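Local coordinates for protein 4-oxalocrotonate tautomerase family enzyme (Burkholderia sp. RPE67, PDB 6VVM) that belongs to the 4-oxalocrotonate tautomerase family and assembles as a trimer of chains, each holding two beta-alpha-beta units, at residues 17-22 against 40-45; 26-29 against 34-37; 60-65 against 90-95; 82-87 against 99-104. All blocks are in the same frame, centred on the assembly; numbering follows the deposited sequence.

Contact 1: residues 17-22 against 40-45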
loop_
_atom_site.group_PDB
_atom_site.type_symbol
_atom_site.label_atom_id
_atom_site.label_comp_id
_atom_site.label_asym_id
_atom_site.label_seq_id
_atom_site.Cartn_x
_atom_site.Cartn_y
_atom_site.Cartn_z
ATOM N N ALA A 17 -7.878 8.830 17.182
ATOM C CA ALA A 17 -9.271 9.162 16.893
ATOM C C ALA A 17 -9.416 10.598 16.381
ATOM O O ALA A 17 -10.210 10.860 15.470
ATOM C CB ALA A 17 -10.127 8.942 18.146
ATOM N N SER A 18 -8.645 11.540 16.932
ATOM C CA SER A 18 -8.728 12.915 16.436
ATOM C C SER A 18 -8.088 13.039 15.056
ATOM O O SER A 18 -8.511 13.862 14.239
ATOM C CB SER A 18 -8.076 13.877 17.432
ATOM O OG SER A 18 -7.914 15.164 16.864
ATOM N N LEU A 19 -7.108 12.194 14.755
ATOM C CA LEU A 19 -6.547 12.197 13.409
ATOM C C LEU A 19 -7.538 11.646 12.393
ATOM O O LEU A 19 -7.654 12.186 11.286
ATOM C CB LEU A 19 -5.259 11.379 13.383
ATOM C CG LEU A 19 -4.605 11.271 12.000
ATOM C CD1 LEU A 19 -4.075 12.619 11.557
ATOM C CD2 LEU A 19 -3.471 10.222 12.009
ATOM N N ILE A 20 -8.236 10.554 12.740
ATOM C CA ILE A 20 -9.235 9.986 11.842
ATOM C C ILE A 20 -10.339 11.004 11.605
ATOM O O ILE A 20 -10.812 11.188 10.480
ATOM C CB ILE A 20 -9.788 8.660 12.408
ATOM C CG1 ILE A 20 -8.817 7.490 12.120
ATOM C CG2 ILE A 20 -11.187 8.376 11.832
ATOM C CD1 ILE A 20 -8.888 6.354 13.131
ATOM N N ASP A 21 -10.724 11.718 12.661
ATOM C CA ASP A 21 -11.749 12.756 12.545
ATOM C C ASP A 21 -11.297 13.874 11.611
ATOM O O ASP A 21 -12.020 14.263 10.687
ATOM C CB ASP A 21 -12.076 13.298 13.940
ATOM C CG ASP A 21 -12.968 14.538 13.907
ATOM O OD1 ASP A 21 -13.986 14.531 13.176
ATOM O OD2 ASP A 21 -12.658 15.508 14.640
ATOM N N GLY A 22 -10.083 14.377 11.813
ATOM C CA GLY A 22 -9.639 15.522 11.037
ATOM C C GLY A 22 -9.386 15.184 9.582
ATOM O O GLY A 22 -9.715 15.966 8.691
ATOM N N ILE A 40 -10.246 4.995 6.622
ATOM C CA ILE A 40 -8.870 5.305 7.006
ATOM C C ILE A 40 -8.227 4.104 7.683
ATOM O O ILE A 40 -8.825 3.472 8.559
ATOM C CB ILE A 40 -8.810 6.534 7.933
ATOM C CG1 ILE A 40 -9.416 7.748 7.225
ATOM C CG2 ILE A 40 -7.360 6.820 8.383
ATOM C CD1 ILE A 40 -9.516 8.939 8.088
ATOM N N LEU A 41 -6.978 3.827 7.335
ATOM C CA LEU A 41 -6.175 2.894 8.109
ATOM C C LEU A 41 -4.904 3.599 8.530
ATOM O O LEU A 41 -4.228 4.214 7.699
ATOM C CB LEU A 41 -5.841 1.605 7.333
ATOM C CG LEU A 41 -5.189 1.648 5.949
ATOM C CD1 LEU A 41 -4.316 0.373 5.716
ATOM C CD2 LEU A 41 -6.242 1.764 4.863
ATOM N N LEU A 42 -4.613 3.549 9.823
ATOM C CA LEU A 42 -3.363 4.050 10.371
ATOM C C LEU A 42 -2.408 2.871 10.494
ATOM O O LEU A 42 -2.773 1.838 11.062
ATOM C CB LEU A 42 -3.571 4.707 11.736
ATOM C CG LEU A 42 -4.668 5.775 11.741
ATOM C CD1 LEU A 42 -4.885 6.301 13.151
ATOM C CD2 LEU A 42 -4.301 6.886 10.765
ATOM N N THR A 43 -1.212 3.015 9.935
ATOM C CA THR A 43 -0.197 1.960 9.967
ATOM C C THR A 43 0.946 2.448 10.851
ATOM O O THR A 43 1.810 3.215 10.409
ATOM C CB THR A 43 0.261 1.608 8.553
ATOM O OG1 THR A 43 -0.845 1.051 7.828
ATOM C CG2 THR A 43 1.401 0.559 8.591
ATOM N N GLU A 44 0.910 2.043 12.119
ATOM C CA GLU A 44 1.934 2.415 13.084
ATOM C C GLU A 44 3.194 1.592 12.847
ATOM O O GLU A 44 3.118 0.377 12.676
ATOM C CB GLU A 44 1.445 2.149 14.508
ATOM C CG GLU A 44 0.654 3.239 15.154
ATOM C CD GLU A 44 0.411 2.952 16.629
ATOM O OE1 GLU A 44 0.791 1.853 17.104
ATOM O OE2 GLU A 44 -0.149 3.826 17.309
ATOM N N LEU A 45 4.355 2.251 12.856
ATOM C CA LEU A 45 5.614 1.543 12.655
ATOM C C LEU A 45 6.600 1.825 13.779
ATOM O O LEU A 45 6.742 2.972 14.224
ATOM C CB LEU A 45 6.263 1.934 11.316
ATOM C CG LEU A 45 5.464 1.627 10.053
ATOM C CD1 LEU A 45 6.310 1.912 8.811
ATOM C CD2 LEU A 45 4.985 0.182 10.061
#
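Ile20 reaches the strand residues Ile40 and Leu42 with different atoms, while Leu19, one position earlier on the helix, meets Leu42 alone. The Ile20 and Ile40 side chains run past each other in opposite directions, CG1 of Ile20 lying 4.1 Å from CG2 of Ile40. Beyond that overlap, the CD1 methyl of Ile40 presses on the helix backbone, 3.5 Å from the carbonyl oxygen of Ile20. That oxygen also accepts a hydrogen bond from Thr24 OG1, one turn further on. Ile20 carries CG1 on the side of its backbone N, with chi1 at -80°, and the extended end brings CD1 to 4.0 Å from CD1 of Leu42.

These residues belong to the beta-alpha-beta unit made of strand 2-8, helix 13-31 and strand 39-45. The short axes of 17-22 and 40-45 approach to 9.7 Å, and their N-to-C directions make an angle of 139°, closer to antiparallel than to parallel. This interface is built from apolar side chains without a hydrogen bond across it. Leu42 divides its two methyls between the helix residues: CD1 goes to Ile20, and CD2 lies 3.7 Å from CD2 of Leu19. All four residues, Leu19, Ile20, Ile40 and Leu42, are buried. On the other face of the strand, Leu41 points away from the helix and packs on Ile67 of the second subunit, whose strand pairs antiparallel with Ile40 and Leu41.

Contact 2: residues 26-29 against 34-37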
loop_
_atom_site.group_PDB
_atom_site.type_symbol
_atom_site.label_atom_id
_atom_site.label_comp_id
_atom_site.label_asym_id
_atom_site.label_seq_id
_atom_site.Cartn_x
_atom_site.Cartn_y
_atom_site.Cartn_z
ATOM N N ALA A 26 -11.021 16.721 6.371
ATOM C CA ALA A 26 -10.117 17.276 5.374
ATOM C C ALA A 26 -10.485 16.785 3.989
ATOM O O ALA A 26 -10.419 17.547 3.015
ATOM C CB ALA A 26 -8.664 16.896 5.703
ATOM N N THR A 27 -10.876 15.507 3.894
ATOM C CA THR A 27 -11.191 14.901 2.612
ATOM C C THR A 27 -12.538 15.395 2.105
ATOM O O THR A 27 -12.668 15.745 0.930
ATOM C CB THR A 27 -11.174 13.373 2.752
ATOM O OG1 THR A 27 -9.874 12.954 3.201
ATOM C CG2 THR A 27 -11.492 12.689 1.422
ATOM N N VAL A 28 -13.531 15.481 2.996
ATOM C CA VAL A 28 -14.839 16.031 2.625
ATOM C C VAL A 28 -14.688 17.435 2.045
ATOM O O VAL A 28 -15.249 17.751 0.991
ATOM C CB VAL A 28 -15.795 16.038 3.834
ATOM C CG1 VAL A 28 -17.113 16.786 3.472
ATOM C CG2 VAL A 28 -16.098 14.635 4.285
ATOM N N ASP A 29 -13.954 18.307 2.738
ATOM C CA ASP A 29 -13.795 19.676 2.260
ATOM C C ASP A 29 -13.001 19.740 0.961
ATOM O O ASP A 29 -13.267 20.605 0.118
ATOM C CB ASP A 29 -13.116 20.542 3.322
ATOM C CG ASP A 29 -14.039 20.889 4.485
ATOM O OD1 ASP A 29 -15.259 20.574 4.430
ATOM O OD2 ASP A 29 -13.529 21.479 5.459
ATOM N N PRO A 34 -18.622 12.162 0.401
ATOM C CA PRO A 34 -19.405 12.067 1.640
ATOM C C PRO A 34 -18.561 11.480 2.758
ATOM O O PRO A 34 -17.827 10.512 2.554
ATOM C CB PRO A 34 -20.559 11.128 1.268
ATOM C CG PRO A 34 -20.578 11.084 -0.218
ATOM C CD PRO A 34 -19.195 11.363 -0.694
ATOM N N ALA A 35 -18.667 12.074 3.950
ATOM C CA ALA A 35 -17.897 11.618 5.104
ATOM C C ALA A 35 -17.903 10.104 5.238
ATOM O O ALA A 35 -16.863 9.491 5.496
ATOM C CB ALA A 35 -18.432 12.239 6.395
ATOM N N GLU A 36 -19.069 9.493 5.024
ATOM C CA GLU A 36 -19.225 8.063 5.233
ATOM C C GLU A 36 -18.434 7.225 4.234
ATOM O O GLU A 36 -18.219 6.033 4.475
ATOM C CB GLU A 36 -20.711 7.712 5.152
ATOM C CG GLU A 36 -21.380 8.255 3.890
ATOM C CD GLU A 36 -22.100 9.585 4.104
ATOM O OE1 GLU A 36 -23.196 9.758 3.521
ATOM O OE2 GLU A 36 -21.585 10.455 4.849
ATOM N N SER A 37 -18.016 7.801 3.114
ATOM C CA SER A 37 -17.250 7.065 2.124
ATOM C C SER A 37 -15.750 7.123 2.396
ATOM O O SER A 37 -14.980 6.536 1.642
ATOM C CB SER A 37 -17.543 7.598 0.720
ATOM O OG SER A 37 -16.892 8.832 0.490
#
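Val28 meets Ala35 through a single methyl, and its side chain can be followed outward from the helix. The bond from CA to CB already points toward the 34-37 segment. At CB the chain forks. CG1 is placed anti to the backbone N (chi1 173°), and it makes no approach within 4.2 Å to the 34-37 segment. CG2, on the side of the backbone N and anti to the carbonyl carbon, is the branch that does the touching. It lies 3.6 Å from CA of Ala35 and equally near the backbone N of that residue, so the methyl rests closer to the main chain than to the CB methyl. The CB methyl of Ala35 stands a little further off, 4.0 Å from CG2 of Val28. The preceding residue joins at the margin, with atom C of Pro34 4.3 Å from CG2 of Val28.

The receiving segment is itself folded back by its own bonds. Pro34 O accepts the backbone N of Ser37 at 2.8 Å and also the hydroxyl OG of Ser37 at 2.8 Å. The hydroxyl comes in the carbonyl plane on a lone pair, at a C=O...O angle of 142°. These two bonds accompany the 3-10 turn of residues 35-37, which lies between helix 13-31 and strand 39-45.

With no hydrogen bond between the segments and only 81 Å² buried, the contact is a small apolar touch at the surface: its shape depends on van der Waals packing, while the two bonds to Pro34 O lie within the turn and do not cross to the helix.

Contact 3: residues 60-65 against 90-95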
loop_
_atom_site.group_PDB
_atom_site.type_symbol
_atom_site.label_atom_id
_atom_site.label_comp_id
_atom_site.label_asym_id
_atom_site.label_seq_id
_atom_site.Cartn_x
_atom_site.Cartn_y
_atom_site.Cartn_z
ATOM N N ALA A 60 10.801 10.458 9.452
ATOM C CA ALA A 60 10.434 10.192 8.067
ATOM C C ALA A 60 8.942 10.345 7.830
ATOM O O ALA A 60 8.527 10.548 6.683
ATOM C CB ALA A 60 10.855 8.781 7.663
ATOM N N LEU A 61 8.144 10.237 8.882
ATOM C CA LEU A 61 6.698 10.226 8.850
ATOM C C LEU A 61 6.168 11.595 9.246
ATOM O O LEU A 61 6.881 12.384 9.875
ATOM C CB LEU A 61 6.182 9.134 9.796
ATOM C CG LEU A 61 6.795 7.763 9.425
ATOM C CD1 LEU A 61 6.164 6.617 10.186
ATOM C CD2 LEU A 61 6.715 7.497 7.933
ATOM N N PRO A 62 4.912 11.919 8.902
ATOM C CA PRO A 62 3.920 11.018 8.288
ATOM C C PRO A 62 3.867 10.980 6.756
ATOM O O PRO A 62 4.107 11.977 6.086
ATOM C CB PRO A 62 2.596 11.550 8.835
ATOM C CG PRO A 62 2.827 13.021 9.002
ATOM C CD PRO A 62 4.333 13.244 9.204
ATOM N N VAL A 63 3.540 9.805 6.226
ATOM C CA VAL A 63 3.288 9.607 4.804
ATOM C C VAL A 63 1.832 9.184 4.659
ATOM O O VAL A 63 1.394 8.223 5.298
ATOM C CB VAL A 63 4.230 8.556 4.198
ATOM C CG1 VAL A 63 3.814 8.231 2.755
ATOM C CG2 VAL A 63 5.684 9.048 4.271
ATOM N N ILE A 64 1.076 9.917 3.854
ATOM C CA ILE A 64 -0.339 9.626 3.644
ATOM C C ILE A 64 -0.517 9.155 2.212
ATOM O O ILE A 64 -0.160 9.871 1.269
ATOM C CB ILE A 64 -1.228 10.845 3.928
ATOM C CG1 ILE A 64 -0.980 11.416 5.331
ATOM C CG2 ILE A 64 -2.683 10.441 3.792
ATOM C CD1 ILE A 64 0.006 12.616 5.380
ATOM N N ILE A 65 -1.078 7.960 2.044
ATOM C CA ILE A 65 -1.495 7.472 0.740
ATOM C C ILE A 65 -3.005 7.606 0.654
ATOM O O ILE A 65 -3.728 7.125 1.539
ATOM C CB ILE A 65 -1.052 6.018 0.519
ATOM C CG1 ILE A 65 0.471 5.913 0.626
ATOM C CG2 ILE A 65 -1.560 5.490 -0.816
ATOM C CD1 ILE A 65 0.980 4.486 0.763
ATOM N N SER A 90 -0.880 19.152 12.158
ATOM C CA SER A 90 -1.416 19.793 13.351
ATOM C C SER A 90 -1.820 18.759 14.396
ATOM O O SER A 90 -1.521 18.933 15.583
ATOM C CB SER A 90 -2.587 20.712 12.978
ATOM O OG SER A 90 -3.818 20.035 13.074
ATOM N N VAL A 91 -2.444 17.651 13.977
ATOM C CA VAL A 91 -2.899 16.652 14.943
ATOM C C VAL A 91 -1.711 15.897 15.531
ATOM O O VAL A 91 -1.615 15.701 16.750
ATOM C CB VAL A 91 -3.909 15.688 14.294
ATOM C CG1 VAL A 91 -4.300 14.589 15.275
ATOM C CG2 VAL A 91 -5.159 16.445 13.820
ATOM N N LEU A 92 -0.792 15.459 14.679
ATOM C CA LEU A 92 0.376 14.743 15.170
ATOM C C LEU A 92 1.423 15.676 15.769
ATOM O O LEU A 92 2.413 15.189 16.322
ATOM C CB LEU A 92 1.008 13.922 14.048
ATOM C CG LEU A 92 0.163 12.813 13.433
ATOM C CD1 LEU A 92 0.959 12.110 12.343
ATOM C CD2 LEU A 92 -0.273 11.842 14.513
ATOM N N ASP A 93 1.229 16.991 15.662
ATOM C CA ASP A 93 2.109 17.982 16.285
ATOM C C ASP A 93 3.525 17.920 15.721
ATOM O O ASP A 93 4.510 17.863 16.461
ATOM C CB ASP A 93 2.125 17.828 17.804
ATOM C CG ASP A 93 2.577 19.089 18.498
ATOM O OD1 ASP A 93 2.391 20.174 17.908
ATOM O OD2 ASP A 93 3.129 18.995 19.612
ATOM N N VAL A 94 3.626 17.924 14.391
ATOM C CA VAL A 94 4.906 17.916 13.696
ATOM C C VAL A 94 4.872 18.979 12.609
ATOM O O VAL A 94 3.823 19.527 12.273
ATOM C CB VAL A 94 5.246 16.544 13.073
ATOM C CG1 VAL A 94 5.458 15.491 14.155
ATOM C CG2 VAL A 94 4.155 16.128 12.100
ATOM N N SER A 95 6.044 19.239 12.033
ATOM C CA SER A 95 6.151 20.272 11.015
ATOM C C SER A 95 5.376 19.877 9.767
ATOM O O SER A 95 5.352 18.706 9.373
ATOM C CB SER A 95 7.618 20.516 10.655
ATOM O OG SER A 95 8.019 19.617 9.640
#
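Pro62 presents its ring to Leu92 and Val94, which approach different ring atoms. CD1 of Leu92 straddles the bond between two of them, lying 3.9 Å from CB of Pro62 and 3.9 Å from CG of Pro62. Val94 takes the other end of the ring, its CG2 methyl 4.1 Å from CD of Pro62. In both pairs the side chains slide past one another in opposite directions.

The conformations explain the division of labour. Leu92 sets CG anti to the carbonyl carbon (chi1 -63°) and then extends fully through chi2 at 180°, which carries CD1 to the proline. In Val94, CG2 lies between the backbone N and the carbonyl carbon, and it is this methyl that meets CD of the proline. The Pro62 ring has its C-gamma endo pucker, and the peptide bond joining Leu61 to it is cis.

The two segments belong to the beta-alpha-beta unit of strand 63-69, helix 74-92 and strand 100-106: Pro62 immediately precedes the first strand, and residues 90-95 contain the end of the helix. That end is a Schellman motif, in which Asp93 has positive phi (63°) as C-prime residue and Val94 N turns back to Ala89 O. Within it a weak bond of 3.4 Å joins Asp93 N to Ser90 O. The motif turns the chain so that Val94, past the helix, still faces Pro62. Leu92 also packs on Leu7 of strand 2-8 and on His11, while Pro62 continues onto Ser98 and Thr99.

Contact 4: residues 82-87 against 99-104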
loop_
_atom_site.group_PDB
_atom_site.type_symbol
_atom_site.label_atom_id
_atom_site.label_comp_id
_atom_site.label_asym_id
_atom_site.label_seq_id
_atom_site.Cartn_x
_atom_site.Cartn_y
_atom_site.Cartn_z
ATOM N N ALA A 82 -3.115 19.696 0.390
ATOM C CA ALA A 82 -2.939 20.755 1.378
ATOM C C ALA A 82 -3.670 20.419 2.673
ATOM O O ALA A 82 -3.122 20.586 3.767
ATOM C CB ALA A 82 -3.430 22.085 0.805
ATOM N N HIS A 83 -4.901 19.914 2.564
ATOM C CA HIS A 83 -5.719 19.650 3.744
ATOM C C HIS A 83 -5.226 18.437 4.518
ATOM O O HIS A 83 -5.194 18.458 5.751
ATOM C CB HIS A 83 -7.179 19.445 3.339
ATOM C CG HIS A 83 -7.948 20.718 3.140
ATOM N ND1 HIS A 83 -8.809 21.224 4.093
ATOM C CD2 HIS A 83 -8.019 21.564 2.083
ATOM C CE1 HIS A 83 -9.367 22.333 3.635
ATOM N NE2 HIS A 83 -8.909 22.558 2.416
ATOM N N LEU A 84 -4.874 17.352 3.824
ATOM C CA LEU A 84 -4.372 16.180 4.534
ATOM C C LEU A 84 -3.069 16.511 5.244
ATOM O O LEU A 84 -2.861 16.110 6.397
ATOM C CB LEU A 84 -4.187 15.001 3.569
ATOM C CG LEU A 84 -5.439 14.389 2.898
ATOM C CD1 LEU A 84 -5.039 13.244 1.931
ATOM C CD2 LEU A 84 -6.429 13.883 3.936
ATOM N N SER A 85 -2.207 17.289 4.581
ATOM C CA SER A 85 -0.898 17.632 5.132
ATOM C C SER A 85 -1.056 18.497 6.377
ATOM O O SER A 85 -0.510 18.174 7.436
ATOM C CB SER A 85 -0.056 18.366 4.084
ATOM O OG SER A 85 0.208 17.556 2.950
ATOM N N GLU A 86 -1.832 19.590 6.271
ATOM C CA GLU A 86 -2.041 20.486 7.411
ATOM C C GLU A 86 -2.711 19.763 8.572
ATOM O O GLU A 86 -2.325 19.957 9.728
ATOM C CB GLU A 86 -2.877 21.698 6.992
ATOM C CG GLU A 86 -3.404 22.516 8.182
ATOM C CD GLU A 86 -2.280 23.174 8.970
ATOM O OE1 GLU A 86 -1.215 23.449 8.375
ATOM O OE2 GLU A 86 -2.446 23.410 10.189
ATOM N N THR A 87 -3.708 18.915 8.277
ATOM C CA THR A 87 -4.384 18.146 9.324
ATOM C C THR A 87 -3.412 17.199 10.017
ATOM O O THR A 87 -3.361 17.124 11.252
ATOM C CB THR A 87 -5.547 17.341 8.735
ATOM O OG1 THR A 87 -6.598 18.221 8.293
ATOM C CG2 THR A 87 -6.103 16.391 9.790
ATOM N N THR A 99 5.531 16.345 6.118
ATOM C CA THR A 99 4.435 15.517 5.626
ATOM C C THR A 99 4.581 15.208 4.136
ATOM O O THR A 99 5.020 16.048 3.343
ATOM C CB THR A 99 3.077 16.187 5.874
ATOM O OG1 THR A 99 3.015 17.412 5.146
ATOM C CG2 THR A 99 2.849 16.479 7.379
ATOM N N ARG A 100 4.202 13.984 3.770
ATOM C CA ARG A 100 4.192 13.500 2.396
ATOM C C ARG A 100 2.806 12.982 2.063
ATOM O O ARG A 100 2.198 12.285 2.878
ATOM C CB ARG A 100 5.202 12.353 2.191
ATOM C CG ARG A 100 6.652 12.703 2.432
ATOM C CD ARG A 100 7.074 13.810 1.516
ATOM N NE ARG A 100 8.523 13.858 1.282
ATOM C CZ ARG A 100 9.424 14.188 2.205
ATOM N NH1 ARG A 100 10.709 14.249 1.886
ATOM N NH2 ARG A 100 9.046 14.452 3.447
ATOM N N VAL A 101 2.316 13.297 0.862
ATOM C CA VAL A 101 1.044 12.770 0.375
ATOM C C VAL A 101 1.254 12.149 -0.996
ATOM O O VAL A 101 1.900 12.745 -1.865
ATOM C CB VAL A 101 -0.048 13.860 0.294
ATOM C CG1 VAL A 101 -1.336 13.275 -0.330
ATOM C CG2 VAL A 101 -0.314 14.448 1.678
ATOM N N MET A 102 0.682 10.964 -1.201
ATOM C CA MET A 102 0.719 10.306 -2.498
ATOM C C MET A 102 -0.684 9.851 -2.865
ATOM O O MET A 102 -1.339 9.141 -2.091
ATOM C CB MET A 102 1.694 9.117 -2.480
ATOM C CG MET A 102 3.140 9.537 -2.502
ATOM S SD MET A 102 4.187 8.551 -1.415
ATOM C CE MET A 102 3.708 6.856 -1.751
ATOM N N ILE A 103 -1.162 10.286 -4.026
ATOM C CA ILE A 103 -2.532 10.028 -4.460
ATOM C C ILE A 103 -2.512 8.989 -5.564
ATOM O O ILE A 103 -1.853 9.184 -6.592
ATOM C CB ILE A 103 -3.229 11.308 -4.952
ATOM C CG1 ILE A 103 -3.317 12.341 -3.818
ATOM C CG2 ILE A 103 -4.618 10.966 -5.505
ATOM C CD1 ILE A 103 -3.865 13.665 -4.257
ATOM N N LYS A 104 -3.257 7.906 -5.366
ATOM C CA LYS A 104 -3.459 6.883 -6.383
ATOM C C LYS A 104 -4.841 7.063 -6.999
ATOM O O LYS A 104 -5.849 7.055 -6.283
ATOM C CB LYS A 104 -3.322 5.481 -5.797
ATOM C CG LYS A 104 -1.888 5.058 -5.509
ATOM C CD LYS A 104 -1.841 3.795 -4.669
ATOM C CE LYS A 104 -1.649 2.554 -5.522
ATOM N NZ LYS A 104 -0.472 1.759 -5.041
HETATM O O HOH W 1 2.659 17.145 1.855
#
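Leu84 opens the contact from the helix with CD1, which lies 4.3 Å from CG1 of Val101, a loose apolar meeting. Ser85 comes next and touches two residues of 99-104. Its CB lies 3.4 Å from OG1 of Thr99, and its OG is 3.4 Å from the CG2 methyl of Val101. The hydroxyl stands anti to the carbonyl carbon (chi1 -63°), beside its own backbone N, and there hydrogen-bonds with Ile81 O of the preceding turn. Water 1 adds a second link: it donates to Ser85 OG at 2.7 Å and to Thr99 O at 3.0 Å, bridging the helix to the residue just before the strand, where no direct hydrogen bond crosses. Thr99 OG1 has its own partner in Leu96 O, while its CG2 methyl approaches the carbonyl O of Ser85 at 3.8 Å.

Here helix 74-92 lies against strand 100-106, the last element of its beta-alpha-beta unit. Leu84 also reaches Ile64 and Ala66 of strand 63-69 and Thr27 of helix 13-31, so it is packed between the sheet and the other helix. Strand 100-106 is one of the two outer strands of the chain's sheet, and past it the sheet continues into the third subunit, whose strand pairs antiparallel with Arg100 and Val101.

How the contacts relate
From the N terminus, strand 2-8 leads into helix 13-31, and contact 1 closes the loop from that helix to strand 39-45. Contact 2, 26-29 against 34-37, is nested inside that loop, at the turn out of the same helix. Contacts 3 and 4 follow in the second beta-alpha-beta unit and cross: 60-65 opens before 82-87, 90-95 closes before 99-104, both using helix 74-92. Strands 63-69 and 100-106 are neighbours in the sheet, joined by probable backbone hydrogen bonds between Ile64 and both Arg100 and Met102. The two units meet through their helices: Leu19 on Val91, Gly22 on Thr87, and Ala26 and Thr27 on Leu84.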